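Local coordinates for protein sulfide-quinone reductase (Aquifex aeolicus, PDB 3HYW) that oxidises hydrogen sulfide with the help of a bound FAD and passes the electrons to a quinone, building polysulfur as the product, at residues G158-F163 against M182-S187; G192-G197 against G356-D361; D208-A211 against D216-A219; F402-L407 against V413-L418. One frame throughout, in Å; residues are numbered along the deposited sequence.

Contact 1: residues G158-F163 against M182-S187. With FAD (flavin-adenine dinucleotide), chain G.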
# COMPACT_ATOMS: atom_id res chain seq x y z
N GLY A 158 -1.57 19.77 -7.83
CA GLY A 158 -0.16 19.56 -8.17
C GLY A 158 0.83 20.56 -7.59
O GLY A 158 1.83 20.16 -7.01
N PRO A 159 0.58 21.87 -7.77
CA PRO A 159 1.50 22.88 -7.23
C PRO A 159 1.70 22.83 -5.72
O PRO A 159 2.78 23.20 -5.25
CB PRO A 159 0.84 24.20 -7.63
CG PRO A 159 0.02 23.85 -8.83
CD PRO A 159 -0.52 22.49 -8.54
N ALA A 160 0.68 22.41 -4.97
CA ALA A 160 0.78 22.23 -3.52
C ALA A 160 1.75 21.10 -3.18
O ALA A 160 2.58 21.25 -2.29
CB ALA A 160 -0.58 21.98 -2.90
N TYR A 161 1.64 19.98 -3.89
CA TYR A 161 2.58 18.87 -3.75
C TYR A 161 4.00 19.27 -4.12
O TYR A 161 4.96 18.93 -3.40
CB TYR A 161 2.14 17.69 -4.62
CG TYR A 161 0.93 16.99 -4.09
CD1 TYR A 161 1.05 16.03 -3.09
CD2 TYR A 161 -0.35 17.30 -4.55
CE1 TYR A 161 -0.06 15.39 -2.58
CE2 TYR A 161 -1.46 16.66 -4.04
CZ TYR A 161 -1.31 15.70 -3.06
OH TYR A 161 -2.40 15.05 -2.54
N GLU A 162 4.15 20.00 -5.23
CA GLU A 162 5.45 20.50 -5.67
C GLU A 162 6.08 21.37 -4.60
O GLU A 162 7.24 21.16 -4.23
CB GLU A 162 5.33 21.33 -6.95
CG GLU A 162 5.21 20.55 -8.22
CD GLU A 162 5.32 21.45 -9.44
OE1 GLU A 162 4.50 22.39 -9.54
OE2 GLU A 162 6.22 21.23 -10.27
N PHE A 163 5.33 22.36 -4.13
CA PHE A 163 5.83 23.33 -3.15
C PHE A 163 6.24 22.67 -1.84
O PHE A 163 7.26 23.01 -1.25
CB PHE A 163 4.79 24.44 -2.89
CG PHE A 163 5.28 25.54 -1.99
CD1 PHE A 163 5.02 25.50 -0.62
CD2 PHE A 163 6.02 26.60 -2.50
CE1 PHE A 163 5.49 26.51 0.23
CE2 PHE A 163 6.49 27.62 -1.66
CZ PHE A 163 6.22 27.58 -0.29
N MET A 182 6.42 19.20 9.07
CA MET A 182 5.67 19.47 7.85
C MET A 182 4.42 18.61 7.79
O MET A 182 4.48 17.39 7.99
CB MET A 182 6.54 19.24 6.61
CG MET A 182 7.63 20.28 6.44
SD MET A 182 8.54 20.14 4.89
CE MET A 182 7.25 20.61 3.73
N THR A 183 3.30 19.26 7.50
CA THR A 183 2.02 18.60 7.39
C THR A 183 1.30 19.07 6.14
O THR A 183 1.22 20.27 5.85
CB THR A 183 1.14 18.84 8.65
OG1 THR A 183 1.82 18.33 9.80
CG2 THR A 183 -0.22 18.14 8.52
N PHE A 184 0.77 18.11 5.39
CA PHE A 184 0.03 18.38 4.17
C PHE A 184 -1.45 18.13 4.46
O PHE A 184 -1.80 17.05 4.93
CB PHE A 184 0.53 17.47 3.05
CG PHE A 184 0.06 17.87 1.69
CD1 PHE A 184 0.78 18.79 0.93
CD2 PHE A 184 -1.09 17.30 1.14
CE1 PHE A 184 0.34 19.16 -0.35
CE2 PHE A 184 -1.52 17.66 -0.13
CZ PHE A 184 -0.80 18.60 -0.87
N ILE A 185 -2.29 19.12 4.21
CA ILE A 185 -3.74 18.99 4.47
C ILE A 185 -4.53 19.27 3.20
O ILE A 185 -4.42 20.34 2.60
CB ILE A 185 -4.23 19.93 5.61
CG1 ILE A 185 -3.40 19.74 6.88
CG2 ILE A 185 -5.72 19.70 5.89
CD1 ILE A 185 -3.89 20.55 8.07
N THR A 186 -5.33 18.30 2.77
CA THR A 186 -6.02 18.41 1.49
C THR A 186 -7.51 18.04 1.53
O THR A 186 -7.94 17.20 2.33
CB THR A 186 -5.28 17.62 0.38
OG1 THR A 186 -5.96 17.79 -0.86
CG2 THR A 186 -5.17 16.13 0.74
N SER A 187 -8.27 18.69 0.65
CA SER A 187 -9.66 18.35 0.38
C SER A 187 -9.80 17.04 -0.41
O SER A 187 -10.86 16.42 -0.41
CB SER A 187 -10.33 19.50 -0.37
OG SER A 187 -9.47 20.05 -1.36
PA FAD G . -3.31 32.04 -17.27
O1A FAD G . -2.11 31.42 -17.95
O2A FAD G . -3.25 32.33 -15.80
O5B FAD G . -3.62 33.39 -18.07
C5B FAD G . -4.76 34.20 -17.85
C4B FAD G . -4.44 35.57 -18.44
O4B FAD G . -5.62 36.37 -18.48
C3B FAD G . -3.46 36.33 -17.56
O3B FAD G . -2.52 37.00 -18.41
C2B FAD G . -4.33 37.32 -16.82
O2B FAD G . -3.60 38.49 -16.44
C1B FAD G . -5.39 37.63 -17.86
N9A FAD G . -6.67 38.16 -17.32
C8A FAD G . -7.32 37.77 -16.20
N7A FAD G . -8.47 38.49 -16.09
C5A FAD G . -8.52 39.33 -17.14
C6A FAD G . -9.44 40.30 -17.55
N6A FAD G . -10.55 40.55 -16.83
N1A FAD G . -9.20 41.00 -18.70
C2A FAD G . -8.10 40.77 -19.43
N3A FAD G . -7.20 39.85 -19.05
C4A FAD G . -7.39 39.12 -17.92
N1 FAD G . -0.06 23.05 -15.59
C2 FAD G . 0.80 22.11 -16.08
O2 FAD G . 0.48 21.45 -17.09
N3 FAD G . 2.00 21.87 -15.49
C4 FAD G . 2.37 22.57 -14.40
O4 FAD G . 3.56 22.34 -13.79
C4X FAD G . 1.51 23.54 -13.89
N5 FAD G . 1.88 24.24 -12.79
C5X FAD G . 1.07 25.18 -12.27
C6 FAD G . 1.49 25.90 -11.15
C7 FAD G . 0.67 26.88 -10.59
C7M FAD G . 1.16 27.62 -9.36
C8 FAD G . -0.58 27.13 -11.17
C8M FAD G . -1.52 28.18 -10.61
C9 FAD G . -0.99 26.41 -12.29
C9A FAD G . -0.16 25.43 -12.87
N10 FAD G . -0.55 24.73 -13.98
C10 FAD G . 0.28 23.78 -14.49
C1' FAD G . -1.89 24.95 -14.56
C2' FAD G . -2.06 25.74 -15.84
O2' FAD G . -1.16 25.26 -16.85
C3' FAD G . -1.89 27.23 -15.54
O3' FAD G . -2.87 27.62 -14.54
C4' FAD G . -2.06 28.07 -16.79
O4' FAD G . -1.49 29.36 -16.54
C5' FAD G . -3.53 28.21 -17.17
O5' FAD G . -3.65 28.92 -18.40
P FAD G . -4.82 30.01 -18.65
O1P FAD G . -4.59 30.60 -20.02
O2P FAD G . -6.17 29.41 -18.33
O3P FAD G . -4.60 31.13 -17.52
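Tyr161 and Phe184 meet where helix 158-173 packs on strand 182-185, the helix and second strand of a beta-alpha-beta crossover that starts at strand 146-150 and belongs to the Rossmann-like part of the enzyme. The aromatic packing is oblique: centroids lie 4.4 Å apart and the planes are inclined by 32°. Phe184 CZ stands over the centre of the Tyr161 ring, while Phe184 CE2 approaches Tyr161 CZ to 3.5 Å. With CG anti to the backbone N (chi1 -167°), Phe184 reaches from the strand to the helix. Apolar contact continues at Ala160, whose CB is 3.9 Å from Phe184 CE1; Phe184 CE1 also comes within 3.6 Å of Ala160 O, the oxygen lying near the ring plane at its edge. The polar end of Tyr161 is held elsewhere, since OH is hydrogen-bonded to Glu188 OE1 and to Gly192 N, and Glu188 OE1 also holds Thr186 OG1. A phenylalanine in place of Tyr161 would keep the ring but is likely to leave Glu188 OE1 and Gly192 N without their shared hydroxyl partner. The same helix start borders the flavin of FAD, with Pro159 CG only 3.4 Å from FAD C6.

Contact 2: residues G192-G197 against G356-D361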
# COMPACT_ATOMS: atom_id res chain seq x y z
N GLY A 192 -2.66 12.27 -3.85
CA GLY A 192 -2.47 11.92 -5.25
C GLY A 192 -3.77 11.64 -5.99
O GLY A 192 -3.76 10.94 -7.02
N HIS A 193 -4.88 12.16 -5.47
CA HIS A 193 -6.16 12.18 -6.18
C HIS A 193 -6.14 13.23 -7.29
O HIS A 193 -6.60 12.95 -8.41
CB HIS A 193 -7.31 12.47 -5.20
CG HIS A 193 -8.66 12.51 -5.84
ND1 HIS A 193 -9.17 13.64 -6.44
CD2 HIS A 193 -9.63 11.57 -5.93
CE1 HIS A 193 -10.39 13.39 -6.89
NE2 HIS A 193 -10.69 12.14 -6.60
N PHE A 194 -5.64 14.42 -6.97
CA PHE A 194 -5.41 15.51 -7.94
C PHE A 194 -6.67 16.10 -8.59
O PHE A 194 -6.57 16.87 -9.55
CB PHE A 194 -4.44 15.08 -9.06
CG PHE A 194 -3.09 14.60 -8.58
CD1 PHE A 194 -2.37 15.30 -7.60
CD2 PHE A 194 -2.52 13.46 -9.14
CE1 PHE A 194 -1.11 14.85 -7.17
CE2 PHE A 194 -1.25 13.00 -8.72
CZ PHE A 194 -0.55 13.70 -7.73
N GLY A 195 -7.84 15.76 -8.08
CA GLY A 195 -9.09 16.15 -8.74
C GLY A 195 -9.38 15.33 -10.00
O GLY A 195 -10.21 15.72 -10.83
N VAL A 196 -8.69 14.20 -10.16
CA VAL A 196 -8.88 13.34 -11.33
C VAL A 196 -9.12 11.86 -10.99
O VAL A 196 -9.12 11.01 -11.89
CB VAL A 196 -7.69 13.46 -12.35
CG1 VAL A 196 -7.50 14.89 -12.81
CG2 VAL A 196 -6.40 12.93 -11.74
N GLY A 197 -9.31 11.57 -9.70
CA GLY A 197 -9.47 10.19 -9.22
C GLY A 197 -8.18 9.39 -9.31
O GLY A 197 -8.21 8.17 -9.49
N GLY A 356 8.01 13.89 -10.06
CA GLY A 356 7.01 12.89 -10.41
C GLY A 356 6.52 13.14 -11.81
O GLY A 356 6.17 14.27 -12.15
N PHE A 357 6.50 12.10 -12.63
CA PHE A 357 5.98 12.18 -13.98
C PHE A 357 4.63 11.48 -14.01
O PHE A 357 4.54 10.30 -13.68
CB PHE A 357 6.94 11.55 -14.99
CG PHE A 357 6.44 11.59 -16.41
CD1 PHE A 357 6.73 12.68 -17.23
CD2 PHE A 357 5.69 10.54 -16.94
CE1 PHE A 357 6.27 12.72 -18.55
CE2 PHE A 357 5.23 10.57 -18.25
CZ PHE A 357 5.52 11.67 -19.05
N PHE A 358 3.60 12.23 -14.39
CA PHE A 358 2.25 11.70 -14.54
C PHE A 358 1.78 11.95 -15.96
O PHE A 358 1.98 13.04 -16.52
CB PHE A 358 1.30 12.33 -13.51
CG PHE A 358 1.75 12.15 -12.08
CD1 PHE A 358 1.46 10.98 -11.39
CD2 PHE A 358 2.51 13.14 -11.45
CE1 PHE A 358 1.89 10.80 -10.07
CE2 PHE A 358 2.96 12.97 -10.14
CZ PHE A 358 2.65 11.80 -9.45
N PHE A 359 1.19 10.92 -16.56
CA PHE A 359 0.57 11.04 -17.87
C PHE A 359 -0.77 10.33 -17.81
O PHE A 359 -0.84 9.19 -17.37
CB PHE A 359 1.45 10.41 -18.97
CG PHE A 359 0.81 10.37 -20.33
CD1 PHE A 359 0.60 9.15 -20.98
CD2 PHE A 359 0.40 11.54 -20.97
CE1 PHE A 359 0.01 9.10 -22.24
CE2 PHE A 359 -0.20 11.49 -22.23
CZ PHE A 359 -0.40 10.27 -22.87
N ALA A 360 -1.82 11.03 -18.22
CA ALA A 360 -3.17 10.47 -18.26
C ALA A 360 -3.82 10.80 -19.60
O ALA A 360 -3.91 11.97 -19.98
CB ALA A 360 -4.00 10.99 -17.10
N ASP A 361 -4.26 9.76 -20.31
CA ASP A 361 -4.84 9.93 -21.64
C ASP A 361 -6.16 9.16 -21.83
O ASP A 361 -6.15 7.94 -21.97
CB ASP A 361 -3.84 9.50 -22.73
CG ASP A 361 -4.42 9.59 -24.14
OD1 ASP A 361 -5.17 10.54 -24.42
OD2 ASP A 361 -4.15 8.69 -24.96
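Phe194 directs its edge at the face of Phe358, and this one T-shaped pair carries the contact. The evidence is a centroid separation of 5.3 Å, planes at 68°, and Phe194 CE2 lying over the rim of the Phe358 ring, 4.1 Å from Phe358 CE1. Phe194 occupies the second position of a type I' beta turn from His193 to Val196, and its phi of 66° is what that turn demands. From this backbone CG lies beside the backbone N (chi1 -57°), and the ring leaves the turn towards strand 355-361. Phe358 adopts nearly the same first torsion, but from an extended strand. One face of the Phe194 ring is covered by Gly192 CA. The turn is closed by Val196 N bonding to His193 O at 3.0 Å. It is braced by Gly195 N, which donates to His193 ND1 at 3.0 Å along a bent path tilted out of the imidazole plane. His193 NE2 is tied to Glu302 OE2 and Phe194 N to Glu188 OE2, so both the imidazole and the Phe194 amide have partners outside the turn. Phe194 also lines the octathiocane pocket. Both phenylalanines lean on Ser202 at the start of helix 202-212, Phe358 further touches Leu205 of that helix, and strand 355-361 runs between strands 349-350 and 369-375 of an antiparallel sheet.

Contact 3: residues D208-A211 against D216-A219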
# COMPACT_ATOMS: atom_id res chain seq x y z
N ASP A 208 4.04 6.99 -0.23
CA ASP A 208 5.38 6.47 0.05
C ASP A 208 6.41 7.59 0.07
O ASP A 208 7.34 7.57 0.86
CB ASP A 208 5.80 5.43 -1.00
CG ASP A 208 5.13 4.10 -0.81
OD1 ASP A 208 4.25 3.97 0.08
OD2 ASP A 208 5.48 3.16 -1.55
N LEU A 209 6.21 8.56 -0.82
CA LEU A 209 7.08 9.71 -0.95
C LEU A 209 7.01 10.63 0.27
O LEU A 209 8.04 11.10 0.75
CB LEU A 209 6.70 10.48 -2.22
CG LEU A 209 7.53 11.67 -2.67
CD1 LEU A 209 8.87 11.21 -3.24
CD2 LEU A 209 6.74 12.44 -3.71
N PHE A 210 5.80 10.91 0.74
CA PHE A 210 5.61 11.71 1.96
C PHE A 210 6.20 10.98 3.17
O PHE A 210 6.84 11.61 4.02
CB PHE A 210 4.12 12.03 2.18
CG PHE A 210 3.63 13.26 1.44
CD1 PHE A 210 4.39 13.83 0.42
CD2 PHE A 210 2.41 13.84 1.77
CE1 PHE A 210 3.94 14.96 -0.26
CE2 PHE A 210 1.95 14.97 1.08
CZ PHE A 210 2.72 15.53 0.07
N ALA A 211 6.00 9.67 3.23
CA ALA A 211 6.58 8.83 4.29
C ALA A 211 8.11 8.84 4.27
O ALA A 211 8.74 9.00 5.31
CB ALA A 211 6.04 7.41 4.21
N ASP A 216 3.97 14.66 7.14
CA ASP A 216 2.72 14.19 7.71
C ASP A 216 1.57 14.72 6.89
O ASP A 216 1.70 15.73 6.19
CB ASP A 216 2.60 14.64 9.17
CG ASP A 216 3.63 13.98 10.06
OD1 ASP A 216 3.73 12.73 10.03
OD2 ASP A 216 4.34 14.70 10.79
N TRP A 217 0.44 14.03 6.93
CA TRP A 217 -0.68 14.44 6.08
C TRP A 217 -2.04 14.09 6.64
O TRP A 217 -2.19 13.14 7.41
CB TRP A 217 -0.52 13.89 4.66
CG TRP A 217 -0.36 12.41 4.59
CD1 TRP A 217 0.82 11.72 4.60
CD2 TRP A 217 -1.40 11.44 4.48
NE1 TRP A 217 0.58 10.37 4.50
CE2 TRP A 217 -0.78 10.17 4.43
CE3 TRP A 217 -2.80 11.51 4.42
CZ2 TRP A 217 -1.50 8.98 4.32
CZ3 TRP A 217 -3.52 10.33 4.31
CH2 TRP A 217 -2.87 9.08 4.26
N ILE A 218 -3.02 14.89 6.22
CA ILE A 218 -4.41 14.72 6.58
C ILE A 218 -5.19 14.96 5.29
O ILE A 218 -5.10 16.04 4.69
CB ILE A 218 -4.85 15.74 7.66
CG1 ILE A 218 -3.88 15.74 8.85
CG2 ILE A 218 -6.29 15.45 8.11
CD1 ILE A 218 -3.96 16.96 9.75
N ALA A 219 -5.93 13.95 4.85
CA ALA A 219 -6.72 14.06 3.63
C ALA A 219 -8.20 14.00 3.99
O ALA A 219 -8.57 13.65 5.11
CB ALA A 219 -6.35 12.94 2.65
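Phe210 and Trp217 supply most of the 106 Å² buried here, and Asp216 supplies the remainder. The meeting is apolar and narrow. Phe210 CD2 lies 3.9 Å from Trp217 CD1, and this indole carbon sits at the edge of the phenyl ring, in its plane. Around that point Phe210 CB is 4.1 Å from Trp217 CD1, and Phe210 CD2 is 4.1 Å from Trp217 CB, so the base of each side chain shares in the touch. The centroids of the phenyl ring and the five-membered indole ring are 6.0 Å apart with planes at 53°, an oblique pairing, neither stacked nor edge-to-face. Trp217 places CG between its backbone N and carbonyl carbon (chi1 55°), which sets the CD1 side of the indole against Phe210 while the residue as a whole stays on the surface. Phe210, by contrast, is buried: its CB points at the strand, and its ring also packs edge-to-face with Phe184. Asp216 turns its CB away from the helix, yet its CA is the one nearest Phe210 CA, at 6.9 Å, because the chain returns to the sheet after only a short connection. The contact is plain structural packing, with the Phe210 side chain about 11 Å from the bound octathiocane. Elsewhere on the helix, Asp208 OD1 forms a salt bridge with Arg204 NH1 of a second subunit, placing this helix at a subunit interface. Helix 202-212 and strand 216-218 close a beta-alpha-beta unit begun by strand 182-185, with strand 216-218 at the outer margin of its sheet within the chain and Phe210 reaching back to Leu165 of helix 158-173.

Contact 4: residues F402-L407 against V413-L418. With DCQ (2-decyl-5,6-dimethoxy-3-methylcyclohexa-2,5-diene-1,4-dione), chain H.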
# COMPACT_ATOMS: atom_id res chain seq x y z
N PHE A 402 6.57 19.57 -35.36
CA PHE A 402 7.42 18.50 -34.81
C PHE A 402 6.99 18.05 -33.41
O PHE A 402 7.15 16.88 -33.07
CB PHE A 402 8.91 18.89 -34.80
CG PHE A 402 9.32 19.73 -33.63
CD1 PHE A 402 9.34 21.12 -33.72
CD2 PHE A 402 9.72 19.14 -32.43
CE1 PHE A 402 9.71 21.91 -32.61
CE2 PHE A 402 10.08 19.92 -31.33
CZ PHE A 402 10.08 21.31 -31.42
N GLU A 403 6.47 18.98 -32.61
CA GLU A 403 6.06 18.66 -31.25
C GLU A 403 4.93 17.63 -31.24
O GLU A 403 4.98 16.66 -30.49
CB GLU A 403 5.67 19.91 -30.47
CG GLU A 403 5.24 19.63 -29.03
CD GLU A 403 4.96 20.89 -28.23
OE1 GLU A 403 5.37 22.00 -28.65
OE2 GLU A 403 4.34 20.76 -27.15
N GLU A 404 3.92 17.86 -32.08
CA GLU A 404 2.83 16.90 -32.27
C GLU A 404 3.36 15.53 -32.72
O GLU A 404 2.94 14.49 -32.22
CB GLU A 404 1.79 17.42 -33.27
CG GLU A 404 0.55 16.53 -33.37
CD GLU A 404 -0.47 17.01 -34.40
OE1 GLU A 404 -0.54 18.23 -34.64
OE2 GLU A 404 -1.20 16.16 -34.95
N LYS A 405 4.30 15.54 -33.67
CA LYS A 405 4.90 14.29 -34.14
C LYS A 405 5.64 13.55 -33.01
O LYS A 405 5.45 12.35 -32.83
CB LYS A 405 5.80 14.51 -35.37
CG LYS A 405 5.01 14.96 -36.61
CD LYS A 405 5.84 15.05 -37.88
CE LYS A 405 5.02 15.71 -39.00
NZ LYS A 405 5.75 15.76 -40.30
N VAL A 406 6.43 14.29 -32.24
CA VAL A 406 7.22 13.73 -31.14
C VAL A 406 6.33 13.16 -30.02
O VAL A 406 6.60 12.08 -29.49
CB VAL A 406 8.23 14.77 -30.58
CG1 VAL A 406 8.86 14.28 -29.28
CG2 VAL A 406 9.32 15.05 -31.62
N LEU A 407 5.26 13.88 -29.69
CA LEU A 407 4.27 13.42 -28.72
C LEU A 407 3.57 12.15 -29.20
O LEU A 407 3.25 11.27 -28.40
CB LEU A 407 3.24 14.53 -28.44
CG LEU A 407 3.29 15.36 -27.15
CD1 LEU A 407 4.62 15.31 -26.41
CD2 LEU A 407 2.86 16.80 -27.42
N VAL A 413 -0.08 10.23 -28.42
CA VAL A 413 -1.09 11.28 -28.27
C VAL A 413 -1.40 12.00 -29.59
O VAL A 413 -0.50 12.32 -30.38
CB VAL A 413 -0.74 12.29 -27.11
CG1 VAL A 413 0.74 12.43 -26.92
CG2 VAL A 413 -1.40 13.67 -27.31
N HIS A 414 -2.70 12.18 -29.84
CA HIS A 414 -3.20 13.04 -30.90
C HIS A 414 -3.97 14.13 -30.16
O HIS A 414 -4.86 13.82 -29.37
CB HIS A 414 -4.12 12.27 -31.85
CG HIS A 414 -3.45 11.15 -32.59
ND1 HIS A 414 -3.22 9.91 -32.02
CD2 HIS A 414 -2.96 11.08 -33.85
CE1 HIS A 414 -2.62 9.13 -32.90
NE2 HIS A 414 -2.45 9.82 -34.02
N PRO A 415 -3.60 15.40 -30.38
CA PRO A 415 -4.12 16.49 -29.54
C PRO A 415 -5.61 16.83 -29.74
O PRO A 415 -6.27 17.25 -28.79
CB PRO A 415 -3.23 17.68 -29.91
CG PRO A 415 -2.73 17.39 -31.29
CD PRO A 415 -2.64 15.89 -31.40
N ILE A 416 -6.11 16.68 -30.96
CA ILE A 416 -7.49 17.02 -31.28
C ILE A 416 -8.12 15.94 -32.14
O ILE A 416 -7.41 15.19 -32.82
CB ILE A 416 -7.63 18.42 -31.96
CG1 ILE A 416 -6.92 18.46 -33.33
CG2 ILE A 416 -7.09 19.53 -31.05
CD1 ILE A 416 -7.06 19.80 -34.07
N GLU A 417 -9.44 15.84 -32.10
CA GLU A 417 -10.16 14.85 -32.89
C GLU A 417 -11.40 15.46 -33.52
O GLU A 417 -12.03 16.33 -32.94
CB GLU A 417 -10.53 13.63 -32.04
CG GLU A 417 -11.42 13.93 -30.83
CD GLU A 417 -11.27 12.92 -29.70
OE1 GLU A 417 -11.00 11.73 -29.98
OE2 GLU A 417 -11.42 13.32 -28.53
N LEU A 418 -11.74 15.00 -34.73
CA LEU A 418 -12.99 15.39 -35.36
C LEU A 418 -14.15 15.03 -34.44
O LEU A 418 -14.20 13.94 -33.88
CB LEU A 418 -13.16 14.70 -36.72
CG LEU A 418 -12.52 15.41 -37.92
CD1 LEU A 418 -12.59 14.51 -39.15
CD2 LEU A 418 -13.21 16.74 -38.19
O2 DCQ H . 1.79 21.09 -21.73
C2 DCQ H . 2.81 20.20 -21.58
C3 DCQ H . 3.33 19.97 -20.31
O3 DCQ H . 2.80 20.61 -19.22
C3M DCQ H . 3.24 21.89 -18.78
C4 DCQ H . 4.37 19.07 -20.15
O4 DCQ H . 4.88 18.83 -18.90
C4M DCQ H . 6.13 19.38 -18.49
C5 DCQ H . 4.90 18.41 -21.26
O5 DCQ H . 5.93 17.53 -21.09
C1 DCQ H . 3.33 19.55 -22.69
C1M DCQ H . 2.75 19.82 -24.06
C6 DCQ H . 4.39 18.65 -22.53
C7 DCQ H . 4.98 17.92 -23.73
C8 DCQ H . 6.34 18.48 -24.12
C9 DCQ H . 6.50 18.53 -25.64
C10 DCQ H . 7.66 17.67 -26.11
C11 DCQ H . 8.79 18.54 -26.65
C12 DCQ H . 9.29 18.04 -28.00
C13 DCQ H . 10.63 17.33 -27.87
C14 DCQ H . 11.33 17.20 -29.22
C15 DCQ H . 12.57 16.31 -29.12
C16 DCQ H . 13.55 16.65 -30.22
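The quinone pocket is backed by Leu407, whose CB touches Val413 CG1 at 3.6 Å while its CD1 lies 3.8 Å from C7 of the decylubiquinone tail. One residue thus faces the ligand and the returning chain together. Val413 N donates to Leu407 O in a weak bond, long at 3.5 Å although nearly straight (172°). The first torsions of both Val413 and Leu407 fall away from the usual staggered positions, so the detail of this packing is uncertain. One helical turn earlier, the extended Glu404 crosses Pro415 at about a right angle; its CG rests 3.8 Å from Pro415 CD, and its carboxylate lies along the same proline ring. Pro415 in turn packs on Gln319 and Met322 of helix 314-332. Other residues of the helix take the ligand. Phe402 offers its ring edge, with CE2 3.7 Å from C14 of the tail, and Val406 CG2 meets C14 at 3.8 Å. Glu403, its CG pointing opposite the backbone N (chi1 -180°) and the chain then stretched, brings OE2 to 3.5 Å from C9 of the tail, while OE1 is held by a salt bridge to Lys392 NZ and a hydrogen bond to Tyr388 OH. Replacing Glu403 by alanine removes the carboxylate and is likely to leave Lys392 NZ without this acidic mate, Tyr388 OH without this partner, and a gap beside C9. Apolar residues of a C-terminal helix lying along the decyl tail suit the quinone-binding site of a monotopic membrane flavoprotein of the sulfide:quinone oxidoreductase family.

Overall arrangement
Contacts 1 and 3 share a sheet: Phe184 N reaches Asp216 O at 2.7 Å and Ile218 N reaches Phe184 O at 2.8 Å, while Phe210 CE2 packs on Phe184 CB at 3.5 Å. Contact 1 joins contact 2 through Tyr161, whose CE2 lies 3.6 Å from Phe194 CE1. Pro159 and Phe194 both line the octathiocane pocket, so contacts 1 and 2 border the sulfur site, and Pro159 also touches FAD. Contact 4 lines part of the quinone pocket; its nearest atoms are about 5 Å from contact 2 but about 17 Å from contact 1 and about 23 Å from contact 3. In sequence, contact 3 is nested within the loop that contact 2 closes.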